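Side-chain contacts in PTS system, lactose-specific IIBC components (Streptococcus pneumoniae, PDB 3NBM), which probably accepts a phosphoryl group within the lactose phosphotransferase system and passes it on toward the sugar during its uptake and phosphorylation: residues 9-14 / 24-29; 35-40 / 98-103. All coordinates share one frame; numbering follows the deposited sequence. Where two conformers were deposited one is given.

Contact 1: 9-14 / 24-29; sequences VLVLCA and NAINEG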
# COMPACT_ATOMS: atom_id res chain seq x y z
N VAL A 9 -5.58 2.21 2.74
CA VAL A 9 -4.42 1.74 2.00
C VAL A 9 -4.42 0.21 1.97
O VAL A 9 -4.63 -0.43 2.99
CB VAL A 9 -3.12 2.24 2.64
CG1 VAL A 9 -1.90 1.81 1.81
CG2 VAL A 9 -3.17 3.76 2.82
N LEU A 10 -4.17 -0.36 0.80
CA LEU A 10 -3.99 -1.80 0.63
C LEU A 10 -2.60 -2.08 0.10
O LEU A 10 -2.20 -1.51 -0.92
CB LEU A 10 -5.05 -2.36 -0.32
CG LEU A 10 -4.99 -3.88 -0.59
CD1 LEU A 10 -5.25 -4.69 0.67
CD2 LEU A 10 -6.02 -4.22 -1.67
N VAL A 11 -1.83 -2.88 0.82
CA VAL A 11 -0.51 -3.33 0.39
C VAL A 11 -0.64 -4.76 -0.14
O VAL A 11 -1.15 -5.62 0.57
CB VAL A 11 0.55 -3.26 1.51
CG1 VAL A 11 1.95 -3.58 0.98
CG2 VAL A 11 0.51 -1.92 2.25
N LEU A 12 -0.17 -5.00 -1.36
CA LEU A 12 -0.28 -6.32 -1.98
C LEU A 12 1.09 -6.93 -2.19
O LEU A 12 2.02 -6.26 -2.62
CB LEU A 12 -1.01 -6.22 -3.34
CG LEU A 12 -2.47 -5.76 -3.27
CD1 LEU A 12 -3.04 -5.58 -4.69
CD2 LEU A 12 -3.32 -6.71 -2.41
N CYS A 13 1.20 -8.23 -1.91
CA CYS A 13 2.39 -8.99 -2.24
C CYS A 13 1.98 -10.23 -3.04
O CYS A 13 0.81 -10.36 -3.45
CB CYS A 13 3.23 -9.33 -0.99
SG CYS A 13 2.47 -10.43 0.18
N ALA A 14 2.94 -11.13 -3.26
CA ALA A 14 2.71 -12.34 -4.00
C ALA A 14 2.36 -13.52 -3.09
O ALA A 14 2.32 -14.66 -3.54
CB ALA A 14 3.94 -12.68 -4.87
N ASN A 24 1.72 -3.02 8.69
CA ASN A 24 1.96 -2.81 10.11
C ASN A 24 2.72 -1.52 10.40
O ASN A 24 2.38 -0.79 11.33
CB ASN A 24 2.75 -3.95 10.73
CG ASN A 24 1.97 -5.25 10.79
OD1 ASN A 24 0.74 -5.27 10.73
ND2 ASN A 24 2.68 -6.36 10.95
N ALA A 25 3.75 -1.24 9.61
CA ALA A 25 4.54 -0.02 9.79
C ALA A 25 3.67 1.22 9.56
O ALA A 25 3.75 2.19 10.32
CB ALA A 25 5.78 -0.03 8.87
N ILE A 26 2.85 1.20 8.51
CA ILE A 26 1.98 2.33 8.22
C ILE A 26 1.02 2.55 9.38
O ILE A 26 0.83 3.69 9.85
CB ILE A 26 1.17 2.09 6.93
CG1 ILE A 26 2.09 2.09 5.70
CG2 ILE A 26 0.03 3.13 6.82
CD1 ILE A 26 1.44 1.52 4.44
N ASN A 27 0.41 1.47 9.85
CA ASN A 27 -0.54 1.57 10.95
C ASN A 27 0.10 2.06 12.24
O ASN A 27 -0.49 2.85 12.97
CB ASN A 27 -1.27 0.25 11.20
CG ASN A 27 -2.26 -0.07 10.12
OD1 ASN A 27 -2.82 0.84 9.51
ND2 ASN A 27 -2.53 -1.36 9.91
N GLU A 28 1.31 1.60 12.54
CA GLU A 28 1.99 2.07 13.74
C GLU A 28 2.31 3.56 13.57
O GLU A 28 2.15 4.35 14.53
CB GLU A 28 3.27 1.25 13.98
CG GLU A 28 4.08 1.69 15.23
CD GLU A 28 5.31 0.79 15.57
OE1 GLU A 28 5.52 -0.28 14.94
OE2 GLU A 28 6.04 1.18 16.52
N GLY A 29 2.78 3.97 12.40
CA GLY A 29 3.07 5.38 12.20
C GLY A 29 1.81 6.22 12.30
O GLY A 29 1.79 7.28 12.93
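Ile26 of helix 18-33 reaches Val9 and Val11 of strand 7-13 through a single methyl, CD1, inside the first beta-alpha-beta unit of a four-stranded parallel alpha/beta sheet of order 37-43, 7-13, 56-59, 80-83, as in low-molecular-weight phosphatases. The contact is small, 89 Å² counted over both sides, yet all three residues are buried. Before Ile26, Ala25 turns to helix 96-105, where it packs on Ala99. Ile26 itself is aimed at the strand. Its CD1 is anti to CA (chi2 165°), and this extended arm carries the methyl toward the strand, the valine side chains covering the rest of the 8.9 Å between the CA atoms of Val9 and Ile26. Ile26 CD1 lies 4.2 Å from Val11 CG2, the two side chains meeting tip to tip, and 4.3 Å from Val9 CG1. The valines offer different branches: Val11 uses the methyl anti to its carbonyl carbon, Val9 the one anti to its backbone N (chi1 -177°). No hydrogen bond crosses, and both separations are those of loose apolar contact; the same CD1 packs more closely on Val103. The CG2 branch of Ile26 packs on Val37 and Ala39 of strand 37-43, and CD1 borders Ala39 as well. Next, Asn27 OD1 accepts from Ala39 N. The packing sets the helix against a strand ending at Cys13, where the chain enters probably the P-loop that carries the phosphoryl group in IIB proteins of this family. At Gly29 the helical pattern persists, with Gly29 N bonded to Ala25 O at 2.9 Å.

Contact 2: 35-40 / 98-103; sequences VRVIAN and KALQFV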
# COMPACT_ATOMS: atom_id res chain seq x y z
N VAL A 35 -2.92 10.26 12.84
CA VAL A 35 -3.41 10.62 11.51
C VAL A 35 -4.41 9.55 11.05
O VAL A 35 -4.29 8.35 11.44
CB VAL A 35 -2.21 10.76 10.52
CG1 VAL A 35 -2.67 11.02 9.09
CG2 VAL A 35 -1.30 11.91 10.96
N ARG A 36 -5.39 9.94 10.25
CA ARG A 36 -6.48 9.05 9.88
C ARG A 36 -6.15 8.22 8.64
O ARG A 36 -6.50 8.58 7.52
CB ARG A 36 -7.78 9.82 9.71
CG ARG A 36 -8.21 10.53 11.00
CD ARG A 36 -9.44 11.40 10.82
NE ARG A 36 -9.20 12.53 9.93
CZ ARG A 36 -8.63 13.68 10.29
NH1 ARG A 36 -8.24 13.89 11.55
NH2 ARG A 36 -8.44 14.64 9.39
N VAL A 37 -5.46 7.11 8.88
CA VAL A 37 -5.03 6.16 7.87
C VAL A 37 -5.16 4.77 8.44
O VAL A 37 -4.81 4.53 9.61
CB VAL A 37 -3.54 6.37 7.46
CG1 VAL A 37 -3.12 5.31 6.48
CG2 VAL A 37 -3.27 7.76 6.90
N ILE A 38 -5.68 3.85 7.62
CA ILE A 38 -5.61 2.41 7.92
C ILE A 38 -5.03 1.69 6.70
O ILE A 38 -5.39 1.99 5.56
CB ILE A 38 -7.01 1.82 8.26
CG1 ILE A 38 -6.95 0.33 8.57
CG2 ILE A 38 -8.03 2.05 7.15
CD1 ILE A 38 -6.31 0.01 9.78
N ALA A 39 -4.12 0.77 6.97
CA ALA A 39 -3.53 -0.10 5.96
C ALA A 39 -3.88 -1.55 6.21
O ALA A 39 -3.76 -2.05 7.34
CB ALA A 39 -2.02 0.05 5.92
N ASN A 40 -4.25 -2.23 5.14
CA ASN A 40 -4.41 -3.68 5.12
C ASN A 40 -3.43 -4.29 4.18
O ASN A 40 -2.83 -3.60 3.35
CB ASN A 40 -5.83 -4.06 4.74
CG ASN A 40 -6.83 -3.62 5.73
OD1 ASN A 40 -7.65 -2.78 5.44
ND2 ASN A 40 -6.74 -4.17 6.95
N LYS A 98 8.62 6.89 8.41
CA LYS A 98 8.83 6.93 6.97
C LYS A 98 7.71 6.26 6.21
O LYS A 98 7.33 6.73 5.12
CB LYS A 98 10.18 6.30 6.58
CG LYS A 98 11.38 7.12 7.08
CD LYS A 98 12.72 6.41 6.82
CE LYS A 98 13.82 6.97 7.74
NZ LYS A 98 13.66 6.61 9.21
N ALA A 99 7.17 5.16 6.74
CA ALA A 99 6.05 4.45 6.08
C ALA A 99 4.83 5.37 5.98
O ALA A 99 4.21 5.45 4.92
CB ALA A 99 5.74 3.15 6.82
N LEU A 100 4.50 6.08 7.06
CA LEU A 100 3.37 6.99 7.04
C LEU A 100 3.61 8.14 6.06
O LEU A 100 2.74 8.53 5.29
CB LEU A 100 3.13 7.55 8.45
CG LEU A 100 1.97 8.54 8.52
CD1 LEU A 100 0.62 7.83 8.23
CD2 LEU A 100 1.94 9.22 9.87
N GLN A 101 4.81 8.71 6.11
CA GLN A 101 5.14 9.80 5.18
C GLN A 101 5.04 9.36 3.72
O GLN A 101 4.53 10.08 2.89
CB GLN A 101 6.53 10.32 5.49
CG GLN A 101 6.95 11.45 4.65
CD GLN A 101 8.40 11.76 4.90
OE1 GLN A 101 9.31 10.92 4.67
NE2 GLN A 101 8.65 12.97 5.38
N PHE A 102 5.48 8.14 3.43
CA PHE A 102 5.37 7.59 2.10
C PHE A 102 3.91 7.53 1.63
O PHE A 102 3.60 7.90 0.51
CB PHE A 102 6.00 6.19 2.09
CG PHE A 102 5.93 5.50 0.76
CD1 PHE A 102 6.95 5.65 -0.17
CD2 PHE A 102 4.88 4.66 0.45
CE1 PHE A 102 6.89 4.99 -1.39
CE2 PHE A 102 4.84 4.01 -0.76
CZ PHE A 102 5.85 4.17 -1.66
N VAL A 103 3.03 7.05 2.50
CA VAL A 103 1.61 6.98 2.15
C VAL A 103 1.08 8.37 1.81
O VAL A 103 0.48 8.59 0.75
CB VAL A 103 0.79 6.35 3.30
CG1 VAL A 103 -0.70 6.66 3.14
CG2 VAL A 103 1.07 4.85 3.39
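Leu100, on helix 96-105, packs its two terminal methyls against Val37, at the start of outermost strand 37-43 of the four-stranded parallel sheet, and Val35 in the turn before it. Its CB does not head straight for the strand, and neither CB nor CG is in contact with 35-40. The turn comes with CG, which lies anti to the backbone N (chi1 179°) and brings both branches across. CD1 is 4.1 Å from Val37 CG2, the two side chains crossing obliquely. CD2 takes a different neighbour, Val35 CG2, at 4.3 Å in the conformer described; Val35 was modelled in two, which makes this pair less certain. Leu100 also touches Thr33 at the end of helix 18-33. Between the two valines, Arg36 centres an inverse gamma turn, closed by a weak bond from Val37 N to Val35 O; Arg36 points away from the helix while Val35 and Val37 both face it. The contact is wholly apolar and buries 146 Å² over both sides, with the Val35 end partly exposed. One helical turn after Leu100, Val103 adds a second point of attachment for Val37, whose other methyl, CG1, lies 4.3 Å from Val103 CG1.

Overall arrangement
Both contacts pack a helix on the same face of the sheet without a hydrogen bond between their segments, but they differ in place. Contact 1, centred about 5 Å from the centre of the chain, lies on an inner strand and joins it to the helix that follows it in the chain; contact 2, centred about 9 Å out, lies on an edge strand, ends at a partly exposed valine and joins segments 58 residues apart. Their centres are about 8 Å apart. Backbone bonds of 2.8 Å, Asn40 N with Val9 O and Val11 N with Asn40 O, probably pair the strands, while Ile26 CD1 meets Val103 CG2 at 3.5 Å, joining both helices in one apolar layer.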